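Local structure of TRAP-T family transporter, DctP (Periplasmic binding) subunit (Sulfitobacter sp. NAS-14.1, 4PF8) at residues L138-D142 against S261-R266; P154-P158 against A295-A299. The protein binds beta-D-galacturonate and probably delivers it, as the periplasmic solute-binding subunit, to the membrane part of a TRAP transporter. All coordinates share one frame; numbering follows the deposited sequence.

Contact 1. Residues L138-D142 against S261-R266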
# COMPACT_ATOMS: atom_id res chain seq x y z
N LEU A 138 -6.57 -9.03 -9.48
CA LEU A 138 -7.01 -10.36 -9.07
C LEU A 138 -7.51 -10.41 -7.63
O LEU A 138 -8.19 -11.35 -7.23
CB LEU A 138 -5.88 -11.37 -9.23
CG LEU A 138 -5.34 -11.51 -10.65
CD1 LEU A 138 -4.15 -12.45 -10.65
CD2 LEU A 138 -6.41 -12.00 -11.62
N GLY A 139 -7.17 -9.40 -6.85
CA GLY A 139 -7.62 -9.34 -5.48
C GLY A 139 -6.97 -8.19 -4.76
O GLY A 139 -5.93 -7.68 -5.19
N TYR A 140 -7.61 -7.74 -3.69
CA TYR A 140 -7.09 -6.65 -2.88
C TYR A 140 -6.57 -7.14 -1.53
O TYR A 140 -7.32 -7.63 -0.66
CB TYR A 140 -8.16 -5.54 -2.72
CG TYR A 140 -8.54 -4.92 -4.05
CD1 TYR A 140 -7.61 -4.16 -4.77
CD2 TYR A 140 -9.82 -5.08 -4.58
CE1 TYR A 140 -7.93 -3.62 -6.00
CE2 TYR A 140 -10.15 -4.52 -5.81
CZ TYR A 140 -9.19 -3.80 -6.51
OH TYR A 140 -9.51 -3.24 -7.74
N TYR A 141 -5.26 -7.05 -1.38
CA TYR A 141 -4.55 -7.44 -0.17
C TYR A 141 -4.62 -6.33 0.88
O TYR A 141 -4.73 -5.15 0.55
CB TYR A 141 -3.07 -7.73 -0.48
CG TYR A 141 -2.73 -9.09 -1.12
CD1 TYR A 141 -3.67 -9.85 -1.79
CD2 TYR A 141 -1.43 -9.57 -1.05
CE1 TYR A 141 -3.30 -11.08 -2.37
CE2 TYR A 141 -1.07 -10.78 -1.61
CZ TYR A 141 -2.00 -11.53 -2.27
OH TYR A 141 -1.61 -12.73 -2.82
N ASP A 142 -4.58 -6.73 2.14
CA ASP A 142 -4.65 -5.83 3.29
C ASP A 142 -3.28 -5.25 3.60
O ASP A 142 -2.28 -5.97 3.61
CB ASP A 142 -5.13 -6.67 4.48
CG ASP A 142 -5.64 -5.86 5.66
OD1 ASP A 142 -5.41 -4.63 5.77
OD2 ASP A 142 -6.30 -6.51 6.53
N SER A 261 -5.57 -16.64 -2.73
CA SER A 261 -4.35 -16.06 -2.14
C SER A 261 -4.68 -14.78 -1.38
O SER A 261 -3.99 -14.45 -0.42
CB SER A 261 -3.31 -15.80 -3.22
OG SER A 261 -3.54 -14.60 -3.89
N THR A 262 -5.73 -14.08 -1.80
CA THR A 262 -6.19 -12.88 -1.10
C THR A 262 -6.80 -13.26 0.24
O THR A 262 -6.55 -12.62 1.27
CB THR A 262 -7.20 -12.10 -1.96
OG1 THR A 262 -6.58 -11.71 -3.19
CG2 THR A 262 -7.68 -10.84 -1.25
N ASP A 263 -7.59 -14.32 0.25
CA ASP A 263 -8.15 -14.83 1.51
C ASP A 263 -7.03 -15.20 2.47
O ASP A 263 -7.08 -14.87 3.67
CB ASP A 263 -9.04 -16.04 1.27
CG ASP A 263 -10.35 -15.70 0.61
OD1 ASP A 263 -10.75 -14.52 0.65
OD2 ASP A 263 -10.99 -16.63 0.08
N LEU A 264 -6.01 -15.88 1.95
CA LEU A 264 -4.87 -16.28 2.77
C LEU A 264 -4.12 -15.06 3.28
O LEU A 264 -3.84 -14.96 4.48
CB LEU A 264 -3.92 -17.19 1.98
CG LEU A 264 -2.59 -17.49 2.68
CD1 LEU A 264 -2.83 -18.31 3.93
CD2 LEU A 264 -1.64 -18.21 1.74
N GLN A 265 -3.80 -14.12 2.40
CA GLN A 265 -3.01 -12.97 2.82
C GLN A 265 -3.72 -12.19 3.90
O GLN A 265 -3.08 -11.71 4.83
CB GLN A 265 -2.70 -12.04 1.65
CG GLN A 265 -1.74 -10.94 2.06
CD GLN A 265 -2.40 -9.65 2.52
OE1 GLN A 265 -3.62 -9.50 2.46
NE2 GLN A 265 -1.59 -8.70 2.97
N ARG A 266 -5.03 -12.03 3.77
CA ARG A 266 -5.79 -11.25 4.75
C ARG A 266 -5.75 -11.92 6.12
O ARG A 266 -5.66 -11.24 7.16
CB ARG A 266 -7.22 -11.03 4.27
CG ARG A 266 -7.30 -10.06 3.10
CD ARG A 266 -8.72 -9.96 2.60
NE ARG A 266 -8.87 -8.99 1.52
CZ ARG A 266 -10.02 -8.63 1.00
NH1 ARG A 266 -10.05 -7.74 0.02
NH2 ARG A 266 -11.18 -9.17 1.44
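The edge strand 135-141 of a five-stranded mixed sheet packs against the long helix 248-282, with Tyr141 laid against Gln265. Strand 138-141 and helix 261-266 run almost parallel, their axes 7.9 Å apart at the closest. CB of Gln265 sits over the centre of the Tyr141 ring in a CH-pi contact, 3.8 Å from the centroid. The Gln265 chain bends at chi2 (-93°), which lays its amide nearly parallel to that ring and brings it to the backbone of Asp142. There Gln265 OE1 accepts from Asp142 N at 2.9 Å, the donor tilted from the carbonyl plane. Gln265 NE2 gives a straighter bond to a lone pair of Asp142 O. The amide is thus held at both ends, and its flip is fixed. At the rim of the Tyr141 ring, OH donates to Ser261 OG at 2.9 Å, while Thr262 OG1, itself bonded to Gly258 O, lies in the ring plane 3.4 Å from CE1. With an alanine at Tyr141, Ser261 OG would probably lose this donor and a gap would open beneath the Gln265 chain. Arg266 reaches back along the strand with an extended chain. Arg266 NE and NH1 both donate to Tyr140 O, at 3.0 Å and 2.8 Å, and this oxygen lies in the guanidinium plane. Arg266 NH2 forms a salt bridge to Asp119, just after helix 111-118. Gly139 CA lies against Thr262 OG1, which leaves little room for a side chain. Leu138 and Gly139 form a classic beta bulge opposite Leu236. This is helix-on-sheet packing in an alpha/beta solute-binding fold, with the Gln265 side chain about 8 Å from the bound galacturonate.

Contact 2. Residues P154-P158 against A295-A299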
# COMPACT_ATOMS: atom_id res chain seq x y z
N PRO A 154 7.13 12.15 20.23
CA PRO A 154 5.79 11.68 19.91
C PRO A 154 5.00 12.73 19.14
O PRO A 154 5.16 13.94 19.32
CB PRO A 154 5.13 11.49 21.30
CG PRO A 154 6.27 11.34 22.24
CD PRO A 154 7.37 12.19 21.69
N ILE A 155 4.12 12.24 18.29
CA ILE A 155 3.13 13.04 17.62
C ILE A 155 1.75 12.79 18.24
O ILE A 155 1.22 11.69 18.19
CB ILE A 155 3.10 12.70 16.13
CG1 ILE A 155 4.40 13.19 15.47
CG2 ILE A 155 1.89 13.32 15.46
CD1 ILE A 155 4.68 12.49 14.14
N ASN A 156 1.19 13.84 18.84
CA ASN A 156 -0.16 13.78 19.40
C ASN A 156 -1.16 14.71 18.74
O ASN A 156 -2.37 14.51 18.86
CB ASN A 156 -0.12 14.05 20.91
CG ASN A 156 0.37 12.84 21.67
OD1 ASN A 156 -0.34 11.83 21.79
ND2 ASN A 156 1.60 12.91 22.13
N THR A 157 -0.67 15.74 18.07
CA THR A 157 -1.51 16.68 17.34
C THR A 157 -0.81 17.03 16.03
O THR A 157 0.41 16.81 15.90
CB THR A 157 -1.72 18.01 18.10
OG1 THR A 157 -0.48 18.74 18.10
CG2 THR A 157 -2.16 17.75 19.51
N PRO A 158 -1.56 17.57 15.06
CA PRO A 158 -0.90 17.91 13.79
C PRO A 158 0.24 18.91 13.99
O PRO A 158 1.21 18.87 13.24
CB PRO A 158 -2.02 18.53 12.95
CG PRO A 158 -3.29 18.06 13.58
CD PRO A 158 -3.01 17.76 15.01
N ALA A 295 -8.71 16.48 15.09
CA ALA A 295 -7.75 17.49 14.68
C ALA A 295 -6.95 17.07 13.45
O ALA A 295 -6.70 17.89 12.58
CB ALA A 295 -6.81 17.87 15.83
N PHE A 296 -6.55 15.80 13.38
CA PHE A 296 -5.87 15.32 12.19
C PHE A 296 -6.79 15.31 10.99
O PHE A 296 -6.36 15.67 9.89
CB PHE A 296 -5.27 13.92 12.42
CG PHE A 296 -4.04 13.94 13.27
CD1 PHE A 296 -2.80 14.18 12.72
CD2 PHE A 296 -4.14 13.74 14.63
CE1 PHE A 296 -1.68 14.22 13.53
CE2 PHE A 296 -3.02 13.77 15.43
CZ PHE A 296 -1.80 14.01 14.89
N GLN A 297 -8.04 14.90 11.19
CA GLN A 297 -8.99 14.87 10.10
C GLN A 297 -9.21 16.28 9.56
O GLN A 297 -9.21 16.49 8.34
CB GLN A 297 -10.30 14.26 10.56
CG GLN A 297 -10.16 12.77 10.83
CD GLN A 297 -11.42 12.20 11.38
OE1 GLN A 297 -12.07 12.81 12.23
NE2 GLN A 297 -11.81 11.04 10.89
N GLU A 298 -9.38 17.25 10.45
CA GLU A 298 -9.60 18.64 10.03
C GLU A 298 -8.39 19.17 9.28
O GLU A 298 -8.54 19.93 8.31
CB GLU A 298 -9.91 19.53 11.23
CG GLU A 298 -11.27 19.30 11.87
CD GLU A 298 -11.61 20.35 12.93
OE1 GLU A 298 -10.86 21.34 13.04
OE2 GLU A 298 -12.63 20.17 13.64
N ALA A 299 -7.20 18.78 9.72
CA ALA A 299 -5.97 19.26 9.11
C ALA A 299 -5.85 18.78 7.67
O ALA A 299 -5.15 19.42 6.89
CB ALA A 299 -4.77 18.79 9.90
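Phe296 of helix 293-299 packs against Pro158 in the loop between strands 146-150 and 165-168. This joins two peripheral parts of the alpha/beta solute-binding fold. The contact is carried by apolar packing, mostly around one ring and one proline. Pro158 CD stands over the centre of the Phe296 ring in a CH-pi contact, 3.9 Å from the centroid and 8° off the ring normal. Pro158 N lies over the same face, 3.6 Å from Phe296 CZ. With CG anti to the carbonyl carbon (chi1 -75°), the Phe296 ring leans out from the helix to reach the loop. Aliphatic contacts extend this patch. Ile155 CG2 comes to the ring edge 3.8 Å from Phe296 CZ, and the two side chains cross at about a right angle. The CD-CG edge of the Pro158 ring meets the helix: CD packs on Ala295 CB, and CG on Ala299 CB at 4.0 Å. The two alanines are one helical turn apart, and their small side chains let the proline come close. Met181 touches both Pro158 and Phe296. The loop has its own polar bonds, with Asp160 OD2 accepting from the N atoms of Asn156 and Thr157. Backbone atoms add further contacts: Thr157 C comes within 3.4 Å of Phe296 CZ, Pro158 CG lies 3.6 Å from Ala295 O, and Asn156 O is near the ring plane of Phe296, 3.6 Å from CE2.

How the contacts relate
From the N terminus, the chain reaches 138-142 on an edge strand of the five-stranded sheet and soon afterwards the loop 154-158. It then passes strands 165-168 and 184-187, and 204-207 and 223-230 of the four-stranded sheet, before strand 234-239 and helix 248-282, which supplies 261-266 and closes contact 1, 119 residues on. Strand 286-289 and helix 293-299 follow, and 295-299 closes contact 2 over 137 residues. The closures cross, since their segments alternate along the chain. Their centres are 31 Å apart, on opposite sides of the chain's centre, and they do not touch. Contact 1 ties the long helix to the five-stranded sheet; contact 2 ties a late helix to the loop leaving strand 146-150.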